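Local coordinates for transcriptional protein SWT1 (Saccharomyces cerevisiae, PDB 4PQZ) that takes part in transcription, probably as an activator, and as a whole protein has RNA endonuclease activity, this piece being its C-terminal HEPN-like domain, at residues Ile50-Asp55 / Leu76-Ala82; Thr57-Tyr62 / Phe89-Phe94; Ile86-Trp90 / Ile103-Lys109; Glu96-Ser101 / Phe138-Lys142. One frame throughout, in Å; residues are numbered along the deposited sequence.

Contact 1 (Ile50-Asp55 / Leu76-Ala82); sequences IFFAID and LTTIENA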
# COMPACT_ATOMS: atom_id res chain seq x y z
N ILE A 50 2.89 0.76 -2.58
CA ILE A 50 1.92 1.76 -2.15
C ILE A 50 2.30 3.11 -2.74
O ILE A 50 1.46 3.85 -3.23
CB ILE A 50 1.86 1.87 -0.62
CG1 ILE A 50 1.37 0.56 0.01
CG2 ILE A 50 0.94 3.01 -0.21
CD1 ILE A 50 1.64 0.48 1.52
N PHE A 51 3.60 3.41 -2.70
CA PHE A 51 4.11 4.69 -3.17
C PHE A 51 3.90 4.82 -4.67
O PHE A 51 3.39 5.84 -5.13
CB PHE A 51 5.59 4.87 -2.81
CG PHE A 51 5.86 4.93 -1.33
CD1 PHE A 51 4.81 5.11 -0.43
CD2 PHE A 51 7.15 4.81 -0.84
CE1 PHE A 51 5.05 5.16 0.93
CE2 PHE A 51 7.39 4.86 0.53
CZ PHE A 51 6.34 5.04 1.41
N PHE A 52 4.27 3.79 -5.42
CA PHE A 52 4.02 3.73 -6.86
C PHE A 52 2.56 4.01 -7.18
O PHE A 52 2.26 4.83 -8.05
CB PHE A 52 4.41 2.36 -7.45
CG PHE A 52 3.91 2.14 -8.87
CD1 PHE A 52 4.57 2.71 -9.96
CD2 PHE A 52 2.77 1.38 -9.11
CE1 PHE A 52 4.11 2.52 -11.27
CE2 PHE A 52 2.30 1.18 -10.41
CZ PHE A 52 2.97 1.75 -11.49
N ALA A 53 1.66 3.33 -6.46
CA ALA A 53 0.22 3.42 -6.71
C ALA A 53 -0.34 4.81 -6.43
O ALA A 53 -1.16 5.34 -7.18
CB ALA A 53 -0.53 2.37 -5.91
N ILE A 54 0.12 5.41 -5.34
CA ILE A 54 -0.31 6.76 -5.00
C ILE A 54 0.26 7.80 -5.96
O ILE A 54 -0.47 8.65 -6.46
CB ILE A 54 0.01 7.09 -3.53
CG1 ILE A 54 -0.91 6.27 -2.62
CG2 ILE A 54 -0.14 8.57 -3.28
CD1 ILE A 54 -0.76 6.59 -1.19
N ASP A 55 1.56 7.70 -6.25
CA ASP A 55 2.24 8.54 -7.25
C ASP A 55 1.52 8.54 -8.59
O ASP A 55 1.24 9.58 -9.16
CB ASP A 55 3.70 8.08 -7.45
CG ASP A 55 4.51 9.01 -8.39
OD1 ASP A 55 5.07 10.02 -7.92
OD2 ASP A 55 4.60 8.72 -9.60
N LEU A 76 7.06 11.04 -0.16
CA LEU A 76 6.31 9.82 0.05
C LEU A 76 7.34 8.83 0.54
O LEU A 76 7.79 7.98 -0.22
CB LEU A 76 5.75 9.33 -1.28
CG LEU A 76 4.24 9.45 -1.52
CD1 LEU A 76 3.83 8.58 -2.71
CD2 LEU A 76 3.48 9.07 -0.26
N THR A 77 7.75 8.96 1.81
CA THR A 77 8.76 8.06 2.38
C THR A 77 8.21 7.10 3.42
O THR A 77 8.83 6.08 3.74
CB THR A 77 9.99 8.78 3.00
OG1 THR A 77 9.54 9.67 4.03
CG2 THR A 77 10.79 9.51 1.93
N THR A 78 7.04 7.41 3.96
CA THR A 78 6.47 6.53 4.97
C THR A 78 5.09 6.05 4.59
O THR A 78 4.44 6.62 3.71
CB THR A 78 6.41 7.21 6.37
OG1 THR A 78 5.40 8.23 6.37
CG2 THR A 78 7.75 7.81 6.74
N ILE A 79 4.64 4.99 5.24
CA ILE A 79 3.29 4.49 5.03
C ILE A 79 2.31 5.52 5.58
O ILE A 79 1.22 5.69 5.04
CB ILE A 79 3.13 3.09 5.65
CG1 ILE A 79 3.92 2.09 4.81
CG2 ILE A 79 1.65 2.68 5.75
CD1 ILE A 79 3.99 0.68 5.40
N GLU A 80 2.73 6.23 6.62
CA GLU A 80 1.94 7.33 7.18
C GLU A 80 1.69 8.49 6.20
O GLU A 80 0.58 9.00 6.13
CB GLU A 80 2.56 7.87 8.48
CG GLU A 80 1.75 8.98 9.13
CD GLU A 80 1.64 8.82 10.64
OE1 GLU A 80 2.67 8.55 11.29
OE2 GLU A 80 0.51 8.96 11.16
N ASN A 81 2.72 8.89 5.45
CA ASN A 81 2.56 9.85 4.36
C ASN A 81 1.55 9.39 3.31
O ASN A 81 0.68 10.16 2.89
CB ASN A 81 3.89 10.10 3.65
CG ASN A 81 4.89 10.81 4.53
OD1 ASN A 81 4.52 11.55 5.44
ND2 ASN A 81 6.17 10.59 4.25
N ALA A 82 1.69 8.14 2.89
CA ALA A 82 0.78 7.55 1.91
C ALA A 82 -0.66 7.59 2.39
O ALA A 82 -1.56 8.03 1.67
CB ALA A 82 1.21 6.13 1.59
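F51 of helix 35-62 lays its ring against the backbone of L76-T78, the loop that leads into helix 79-88 of this all-helical, HEPN-like domain. Its CB opens the contact 4.1 Å from L76 CD1, where the two side chains run past each other in opposite senses. With chi1 at -65°, CG stands anti to the carbonyl carbon of F51, and the ring reaches across to the loop. L76 O sits over one face, toward the rim, 3.2 Å from F51 CE2. Further out, F51 CZ is 3.4 Å from T77 C, and CE1 meets T78 O near the ring plane at 3.2 Å. A phenylalanine suits this place: it is flat enough to lie along the loop, and its weakly positive rim can face a carbonyl oxygen. T78 is the N-cap of the next helix, its OG1 accepting from N81 N (2.9 Å, 164° at the hydrogen), a role for which threonine's short hydroxyl is well suited. One turn apart on the other helix, I50 and I54 both point toward segment 76-82 and converge on A82, whose small side chain lets them come close. I50 also rests on W132 and L136 of helix 122-139, so this layer continues into the core. I50 CG2 lies 3.6 Å from A82 CB, and I54 CD1 meets that same methyl at 3.4 Å, tighter than a usual carbon-carbon contact.

Contact 2 (Thr57-Tyr62 / Phe89-Phe94); sequences TLRKEY and FWVSVF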
# COMPACT_ATOMS: atom_id res chain seq x y z
N THR A 57 -1.53 7.50 -9.52
CA THR A 57 -2.90 7.97 -9.50
C THR A 57 -2.96 9.51 -9.38
O THR A 57 -3.74 10.17 -10.07
CB THR A 57 -3.67 7.24 -8.37
OG1 THR A 57 -4.12 5.95 -8.83
CG2 THR A 57 -4.87 8.07 -7.84
N LEU A 58 -2.11 10.09 -8.54
CA LEU A 58 -2.08 11.54 -8.34
C LEU A 58 -1.59 12.28 -9.58
O LEU A 58 -2.18 13.28 -9.99
CB LEU A 58 -1.22 11.91 -7.13
CG LEU A 58 -1.93 12.08 -5.78
CD1 LEU A 58 -3.28 12.66 -5.96
CD2 LEU A 58 -2.16 10.81 -5.17
N ARG A 59 -0.51 11.78 -10.17
CA ARG A 59 0.04 12.34 -11.39
C ARG A 59 -0.95 12.25 -12.56
O ARG A 59 -0.99 13.14 -13.41
CB ARG A 59 1.35 11.64 -11.75
CG ARG A 59 2.52 12.04 -10.87
CD ARG A 59 3.80 11.39 -11.39
NE ARG A 59 4.98 11.72 -10.60
CZ ARG A 59 5.75 12.79 -10.80
NH1 ARG A 59 5.45 13.66 -11.76
NH2 ARG A 59 6.81 13.00 -10.03
N LYS A 60 -1.76 11.20 -12.59
CA LYS A 60 -2.78 11.06 -13.63
C LYS A 60 -3.99 11.99 -13.43
O LYS A 60 -4.50 12.57 -14.40
CB LYS A 60 -3.24 9.60 -13.77
CG LYS A 60 -4.25 9.39 -14.89
CD LYS A 60 -4.27 7.95 -15.39
CE LYS A 60 -5.16 7.82 -16.62
NZ LYS A 60 -4.90 8.92 -17.61
N GLU A 61 -4.43 12.14 -12.19
CA GLU A 61 -5.45 13.15 -11.88
C GLU A 61 -4.99 14.60 -12.15
O GLU A 61 -5.72 15.39 -12.75
CB GLU A 61 -5.92 13.01 -10.44
CG GLU A 61 -7.16 13.82 -10.10
CD GLU A 61 -8.42 13.30 -10.77
OE1 GLU A 61 -8.36 12.23 -11.42
OE2 GLU A 61 -9.48 13.97 -10.65
N TYR A 62 -3.78 14.94 -11.72
CA TYR A 62 -3.36 16.35 -11.60
C TYR A 62 -2.28 16.81 -12.58
O TYR A 62 -2.17 18.02 -12.88
CB TYR A 62 -2.98 16.67 -10.15
CG TYR A 62 -4.18 16.59 -9.23
CD1 TYR A 62 -5.21 17.51 -9.37
CD2 TYR A 62 -4.30 15.60 -8.26
CE1 TYR A 62 -6.32 17.46 -8.58
CE2 TYR A 62 -5.43 15.55 -7.44
CZ TYR A 62 -6.44 16.49 -7.61
OH TYR A 62 -7.57 16.50 -6.85
N PHE A 89 -6.95 13.20 -0.31
CA PHE A 89 -7.47 13.15 -1.67
C PHE A 89 -8.61 12.16 -1.82
O PHE A 89 -8.91 11.72 -2.94
CB PHE A 89 -6.34 12.87 -2.67
CG PHE A 89 -5.39 14.03 -2.83
CD1 PHE A 89 -5.69 15.09 -3.68
CD2 PHE A 89 -4.20 14.07 -2.11
CE1 PHE A 89 -4.83 16.17 -3.82
CE2 PHE A 89 -3.33 15.17 -2.24
CZ PHE A 89 -3.65 16.21 -3.10
N TRP A 90 -9.25 11.82 -0.71
CA TRP A 90 -10.29 10.79 -0.69
C TRP A 90 -11.48 11.12 -1.60
O TRP A 90 -11.82 10.35 -2.51
CB TRP A 90 -10.79 10.54 0.75
CG TRP A 90 -11.84 9.43 0.86
CD1 TRP A 90 -13.20 9.58 1.01
CD2 TRP A 90 -11.60 8.02 0.82
NE1 TRP A 90 -13.81 8.36 1.07
CE2 TRP A 90 -12.86 7.38 0.97
CE3 TRP A 90 -10.45 7.23 0.69
CZ2 TRP A 90 -12.99 5.99 0.97
CZ3 TRP A 90 -10.58 5.86 0.71
CH2 TRP A 90 -11.84 5.25 0.84
N VAL A 91 -12.10 12.26 -1.34
CA VAL A 91 -13.27 12.68 -2.09
C VAL A 91 -12.97 12.89 -3.57
O VAL A 91 -13.76 12.51 -4.43
CB VAL A 91 -13.87 13.95 -1.44
CG1 VAL A 91 -14.97 14.55 -2.31
CG2 VAL A 91 -14.37 13.64 -0.01
N SER A 92 -11.81 13.48 -3.86
CA SER A 92 -11.43 13.82 -5.23
C SER A 92 -10.97 12.62 -6.06
O SER A 92 -11.31 12.49 -7.24
CB SER A 92 -10.30 14.87 -5.23
OG SER A 92 -10.76 16.13 -4.74
N VAL A 93 -10.14 11.78 -5.45
CA VAL A 93 -9.46 10.74 -6.22
C VAL A 93 -9.63 9.30 -5.69
O VAL A 93 -9.93 8.39 -6.46
CB VAL A 93 -7.96 11.04 -6.38
CG1 VAL A 93 -7.41 10.24 -7.53
CG2 VAL A 93 -7.72 12.53 -6.64
N PHE A 94 -9.45 9.10 -4.38
CA PHE A 94 -9.28 7.75 -3.86
C PHE A 94 -10.55 6.96 -3.49
O PHE A 94 -10.55 5.75 -3.57
CB PHE A 94 -8.28 7.74 -2.71
CG PHE A 94 -6.88 7.93 -3.15
CD1 PHE A 94 -6.16 6.87 -3.70
CD2 PHE A 94 -6.27 9.18 -3.06
CE1 PHE A 94 -4.85 7.05 -4.15
CE2 PHE A 94 -4.97 9.37 -3.50
CZ PHE A 94 -4.26 8.30 -4.04
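V93 and T57 meet methyl to methyl where the C-terminal end of helix 35-62 passes the start of helix 90-97 in this HEPN-like domain, their short segments running at 100° with axes 10.8 Å apart. Among the aliphatic contacts, T57 CG2 to V93 CG1 is the tightest at 3.4 Å; T57 directs this methyl across because CG2 is anti to its backbone N. Beta-branched valine also offers CG2, which packs 3.7 Å from E61 CG. Ring contacts come second. L58 forks between two phenylalanines: CD1 stands over the centre of the F89 face in a CH-pi contact, 4.1 Å from the centroid, while CD2 touches the F94 edge at CZ, 3.5 Å away. Y62 and F89 meet obliquely, planes at 56°, and Y62 OH reaches S92 CB. The backbone adds a wider pi-type turn, in which F89 O accepts from both V93 N and F94 N, approaching from opposite faces of its carbonyl plane. With neither a hydrogen bond nor a salt bridge joining the two segments, the contact depends on shape and on the burial of methyl groups and rings, while the polar ends of E61 and S92 stay at its exposed edge.

Contact 3 (Ile86-Trp90 / Ile103-Lys109); sequences IYLFW and IKKNEWK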
# COMPACT_ATOMS: atom_id res chain seq x y z
N ILE A 86 -4.02 9.40 0.89
CA ILE A 86 -5.30 8.75 0.60
C ILE A 86 -6.43 9.48 1.30
O ILE A 86 -7.48 9.73 0.70
CB ILE A 86 -5.32 7.26 1.01
CG1 ILE A 86 -4.34 6.46 0.14
CG2 ILE A 86 -6.72 6.68 0.88
CD1 ILE A 86 -4.17 5.02 0.60
N TYR A 87 -6.20 9.81 2.57
CA TYR A 87 -7.08 10.70 3.36
C TYR A 87 -7.37 12.08 2.72
O TYR A 87 -8.52 12.48 2.56
CB TYR A 87 -6.49 10.92 4.76
CG TYR A 87 -7.46 11.56 5.71
CD1 TYR A 87 -8.38 10.79 6.43
CD2 TYR A 87 -7.48 12.95 5.90
CE1 TYR A 87 -9.29 11.38 7.31
CE2 TYR A 87 -8.39 13.55 6.78
CZ TYR A 87 -9.28 12.76 7.48
OH TYR A 87 -10.18 13.34 8.35
N LEU A 88 -6.32 12.82 2.37
CA LEU A 88 -6.49 14.19 1.84
C LEU A 88 -7.19 14.23 0.50
O LEU A 88 -7.92 15.17 0.20
CB LEU A 88 -5.14 14.90 1.69
CG LEU A 88 -4.48 15.38 2.97
CD1 LEU A 88 -3.14 16.02 2.61
CD2 LEU A 88 -5.38 16.37 3.70
N PHE A 89 -6.95 13.20 -0.31
CA PHE A 89 -7.47 13.15 -1.67
C PHE A 89 -8.61 12.16 -1.82
O PHE A 89 -8.91 11.72 -2.94
CB PHE A 89 -6.34 12.87 -2.67
CG PHE A 89 -5.39 14.03 -2.83
CD1 PHE A 89 -5.69 15.09 -3.68
CD2 PHE A 89 -4.20 14.07 -2.11
CE1 PHE A 89 -4.83 16.17 -3.82
CE2 PHE A 89 -3.33 15.17 -2.24
CZ PHE A 89 -3.65 16.21 -3.10
N TRP A 90 -9.25 11.82 -0.71
CA TRP A 90 -10.29 10.79 -0.69
C TRP A 90 -11.48 11.12 -1.60
O TRP A 90 -11.82 10.35 -2.51
CB TRP A 90 -10.79 10.54 0.75
CG TRP A 90 -11.84 9.43 0.86
CD1 TRP A 90 -13.20 9.58 1.01
CD2 TRP A 90 -11.60 8.02 0.82
NE1 TRP A 90 -13.81 8.36 1.07
CE2 TRP A 90 -12.86 7.38 0.97
CE3 TRP A 90 -10.45 7.23 0.69
CZ2 TRP A 90 -12.99 5.99 0.97
CZ3 TRP A 90 -10.58 5.86 0.71
CH2 TRP A 90 -11.84 5.25 0.84
N ILE A 103 -14.11 -0.02 3.17
CA ILE A 103 -13.21 1.01 3.67
C ILE A 103 -13.80 2.42 3.44
O ILE A 103 -14.21 2.77 2.33
CB ILE A 103 -11.80 0.84 3.06
CG1 ILE A 103 -11.18 -0.47 3.58
CG2 ILE A 103 -10.88 2.02 3.41
CD1 ILE A 103 -9.84 -0.87 2.90
N LYS A 104 -13.89 3.19 4.53
CA LYS A 104 -14.35 4.58 4.48
C LYS A 104 -13.19 5.55 4.73
O LYS A 104 -12.13 5.15 5.22
CB LYS A 104 -15.43 4.85 5.54
CG LYS A 104 -16.75 4.17 5.31
CD LYS A 104 -17.74 4.53 6.40
CE LYS A 104 -18.94 3.60 6.37
NZ LYS A 104 -19.82 3.74 7.57
N LYS A 105 -13.43 6.82 4.41
CA LYS A 105 -12.45 7.90 4.58
C LYS A 105 -11.69 7.83 5.90
O LYS A 105 -10.46 7.80 5.92
CB LYS A 105 -13.14 9.26 4.43
CG LYS A 105 -12.27 10.48 4.80
CD LYS A 105 -12.87 11.80 4.31
CE LYS A 105 -12.14 13.03 4.87
NZ LYS A 105 -10.71 13.12 4.46
N ASN A 106 -12.44 7.77 7.01
CA ASN A 106 -11.86 7.75 8.35
C ASN A 106 -10.79 6.66 8.65
O ASN A 106 -9.97 6.83 9.55
CB ASN A 106 -12.98 7.72 9.39
CG ASN A 106 -12.47 7.82 10.81
OD1 ASN A 106 -12.12 8.90 11.29
ND2 ASN A 106 -12.42 6.68 11.50
N GLU A 107 -10.80 5.57 7.89
CA GLU A 107 -9.80 4.51 8.04
C GLU A 107 -8.35 5.02 7.82
O GLU A 107 -7.38 4.45 8.36
CB GLU A 107 -10.12 3.37 7.05
CG GLU A 107 -9.93 1.93 7.59
CD GLU A 107 -8.49 1.47 7.53
OE1 GLU A 107 -7.72 2.06 6.74
OE2 GLU A 107 -8.12 0.52 8.26
N TRP A 108 -8.21 6.10 7.04
CA TRP A 108 -6.89 6.62 6.67
C TRP A 108 -6.43 7.80 7.52
O TRP A 108 -5.33 8.31 7.34
CB TRP A 108 -6.87 6.99 5.20
CG TRP A 108 -7.32 5.85 4.35
CD1 TRP A 108 -8.53 5.72 3.74
CD2 TRP A 108 -6.60 4.65 4.08
NE1 TRP A 108 -8.59 4.54 3.07
CE2 TRP A 108 -7.42 3.86 3.26
CE3 TRP A 108 -5.32 4.19 4.41
CZ2 TRP A 108 -7.01 2.61 2.78
CZ3 TRP A 108 -4.91 2.94 3.93
CH2 TRP A 108 -5.76 2.16 3.14
N LYS A 109 -7.27 8.22 8.44
CA LYS A 109 -6.94 9.32 9.34
C LYS A 109 -5.75 8.97 10.23
O LYS A 109 -4.83 9.77 10.41
CB LYS A 109 -8.18 9.68 10.17
CG LYS A 109 -8.15 11.05 10.83
CD LYS A 109 -9.57 11.53 11.13
CE LYS A 109 -9.64 12.32 12.42
NZ LYS A 109 -8.47 13.22 12.57
O HOH W 1 -16.27 6.84 2.74
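I86 and W108 form the apolar centre, where the last turn of helix 79-88 meets the loop between helices 90-97 and 113-116. I86 CG2 stands over one face of the indole, 3.5 Å from the centroid of the five-membered ring of W108, and CD1, on the same face, lies over the six-membered ring. Branched isoleucine can cover both rings of the broad indole; beyond it, W108 packs on W132 and V135 of helix 122-139. W90 joins from the next helix, its CZ3 3.4 Å from W108 NE1, the two ring systems meeting obliquely with planes at 40°. K105 then carries the contact outward. Its CB lies over the five-membered ring of W90, 3.6 Å from the centroid, and the long aliphatic chain, extended as far as CE, runs past that indole. The bend at chi4 (63°) brings NZ over the centre of the Y87 ring, a cation-pi contact of 3.3 Å to the centroid. The same ammonium gives a weak hydrogen bond to Y87 O (3.0 Å), at a helix end whose partial negative charge probably favours a lysine. Y87 has K109 alongside, with OH 3.4 Å from K109 CD, so the phenol extends to the exposed edge. Beside W90, away from the phenol, a water accepts from K105 N and, weakly, from W90 NE1. Here a 3-10 turn, residues 105-108, is folded over the C-terminal end of a helix in a HEPN-like bundle, with tryptophan inserted into the core and lysine lying across the aromatic surface.

Contact 4 (Glu96-Ser101 / Phe138-Lys142); sequences ELFTCS and FLFSK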
# COMPACT_ATOMS: atom_id res chain seq x y z
N GLU A 96 -13.22 6.78 -5.10
CA GLU A 96 -13.69 6.14 -6.33
C GLU A 96 -13.04 4.78 -6.51
O GLU A 96 -13.70 3.83 -6.93
CB GLU A 96 -13.36 7.01 -7.54
CG GLU A 96 -13.88 6.44 -8.82
CD GLU A 96 -13.19 6.98 -10.05
OE1 GLU A 96 -12.22 7.75 -9.92
OE2 GLU A 96 -13.63 6.61 -11.16
N LEU A 97 -11.75 4.69 -6.18
CA LEU A 97 -11.01 3.44 -6.28
C LEU A 97 -11.48 2.43 -5.23
O LEU A 97 -11.30 1.22 -5.39
CB LEU A 97 -9.51 3.67 -6.15
CG LEU A 97 -8.91 4.72 -7.10
CD1 LEU A 97 -7.40 4.81 -6.96
CD2 LEU A 97 -9.31 4.42 -8.52
N PHE A 98 -12.12 2.92 -4.18
CA PHE A 98 -12.55 2.06 -3.10
C PHE A 98 -14.05 1.77 -3.09
O PHE A 98 -14.59 1.34 -2.07
CB PHE A 98 -12.11 2.65 -1.74
CG PHE A 98 -10.63 2.49 -1.45
CD1 PHE A 98 -10.17 1.35 -0.79
CD2 PHE A 98 -9.72 3.47 -1.82
CE1 PHE A 98 -8.81 1.18 -0.52
CE2 PHE A 98 -8.35 3.31 -1.56
CZ PHE A 98 -7.90 2.16 -0.91
N THR A 99 -14.73 2.00 -4.22
CA THR A 99 -16.19 1.83 -4.24
C THR A 99 -16.65 0.43 -3.80
O THR A 99 -17.60 0.29 -3.01
CB THR A 99 -16.81 2.16 -5.61
OG1 THR A 99 -16.25 3.37 -6.10
CG2 THR A 99 -18.32 2.33 -5.47
N CYS A 100 -15.98 -0.61 -4.28
CA CYS A 100 -16.37 -1.97 -3.90
C CYS A 100 -15.61 -2.47 -2.67
O CYS A 100 -15.24 -3.64 -2.56
CB CYS A 100 -16.25 -2.92 -5.09
SG CYS A 100 -17.31 -2.33 -6.44
N SER A 101 -15.39 -1.55 -1.74
CA SER A 101 -14.75 -1.85 -0.47
C SER A 101 -15.64 -1.28 0.63
O SER A 101 -16.43 -0.37 0.39
CB SER A 101 -13.37 -1.18 -0.42
OG SER A 101 -12.69 -1.48 0.78
N PHE A 138 -7.47 -2.39 -4.73
CA PHE A 138 -8.30 -1.21 -5.01
C PHE A 138 -7.48 -0.06 -5.60
O PHE A 138 -7.93 0.61 -6.53
CB PHE A 138 -9.06 -0.77 -3.75
CG PHE A 138 -9.99 -1.83 -3.21
CD1 PHE A 138 -11.11 -2.21 -3.95
CD2 PHE A 138 -9.75 -2.46 -1.99
CE1 PHE A 138 -11.97 -3.21 -3.48
CE2 PHE A 138 -10.59 -3.45 -1.51
CZ PHE A 138 -11.71 -3.83 -2.26
N LEU A 139 -6.28 0.15 -5.07
CA LEU A 139 -5.38 1.19 -5.57
C LEU A 139 -4.86 0.91 -6.98
O LEU A 139 -4.38 1.83 -7.64
CB LEU A 139 -4.21 1.43 -4.61
CG LEU A 139 -4.46 1.92 -3.18
CD1 LEU A 139 -3.13 1.96 -2.42
CD2 LEU A 139 -5.13 3.28 -3.14
N PHE A 140 -4.95 -0.34 -7.42
CA PHE A 140 -4.54 -0.71 -8.80
C PHE A 140 -5.74 -0.82 -9.74
O PHE A 140 -5.57 -1.07 -10.94
CB PHE A 140 -3.77 -2.04 -8.82
CG PHE A 140 -2.27 -1.90 -8.65
CD1 PHE A 140 -1.74 -1.30 -7.51
CD2 PHE A 140 -1.40 -2.36 -9.62
CE1 PHE A 140 -0.38 -1.16 -7.35
CE2 PHE A 140 -0.02 -2.23 -9.47
CZ PHE A 140 0.49 -1.63 -8.32
N SER A 141 -6.95 -0.62 -9.21
CA SER A 141 -8.18 -1.00 -9.91
C SER A 141 -8.42 -0.29 -11.25
O SER A 141 -9.25 -0.73 -12.06
CB SER A 141 -9.40 -0.85 -8.99
OG SER A 141 -9.73 0.52 -8.78
N LYS A 142 -7.71 0.80 -11.50
CA LYS A 142 -7.84 1.49 -12.78
C LYS A 142 -6.53 1.52 -13.53
O LYS A 142 -6.40 2.23 -14.52
CB LYS A 142 -8.38 2.91 -12.59
CG LYS A 142 -9.76 2.96 -11.92
CD LYS A 142 -10.32 4.36 -11.99
CE LYS A 142 -11.75 4.36 -12.51
NZ LYS A 142 -12.14 5.74 -12.95
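F138 and L97 bury the most surface here, where the end of helix 122-139 meets the end of helix 90-97 and the type I turn F98-S101 that follows it in this HEPN-like domain. F138 CB lies 3.4 Å from L97 O and also sits over one face of the F98 ring, whose plane is turned 37° from that of F138. F138 CE1 meets C100 O, and S101 CB stands over one face of the ring, 3.8 Å from the centroid; S101 OG bonds to I103 N. A large flat residue can thus reach F98, C100 and S101 at once. L97 points at the opposite segment, its CD2 3.6 Å from K142 CD, leucine packing on the lysine's aliphatic chain. K142, bent at chi3 (131°), takes NZ to E96 OE2 in a salt bridge whose modelled 2.5 Å is doubtfully short. With chi1 at 73°, S141 OG lies between its own backbone N and carbonyl carbon and turns back to F138 O (2.9 Å), a carbonyl that S141 N also holds. The chemistry is thus graded: apolar packing within and one charge pair at the exposed edge, where solvent would probably weaken its pull.

Overall arrangement
Contacts 1 and 2 lie on successive parts of helix 35-62, their centres about 13 Å apart, and I54 CG1 of the first touches F94 CZ of the second at 4.2 Å. The segments of contacts 2 and 3 overlap at F89 and W90, F89 working in contact 2 and W90 in contact 3. Contact 4 closes the other end of helix 90-97: W90 CZ3 packs 3.6 Å from F98 CD2, and W108 CZ2 lies 3.8 Å from F98 CZ. Contacts 1 and 4, with centres about 16 Å apart, still meet where A53 CB touches F140 CE1. Together they link four helices and the loop 103-109 in mainly apolar packing within this HEPN-like domain.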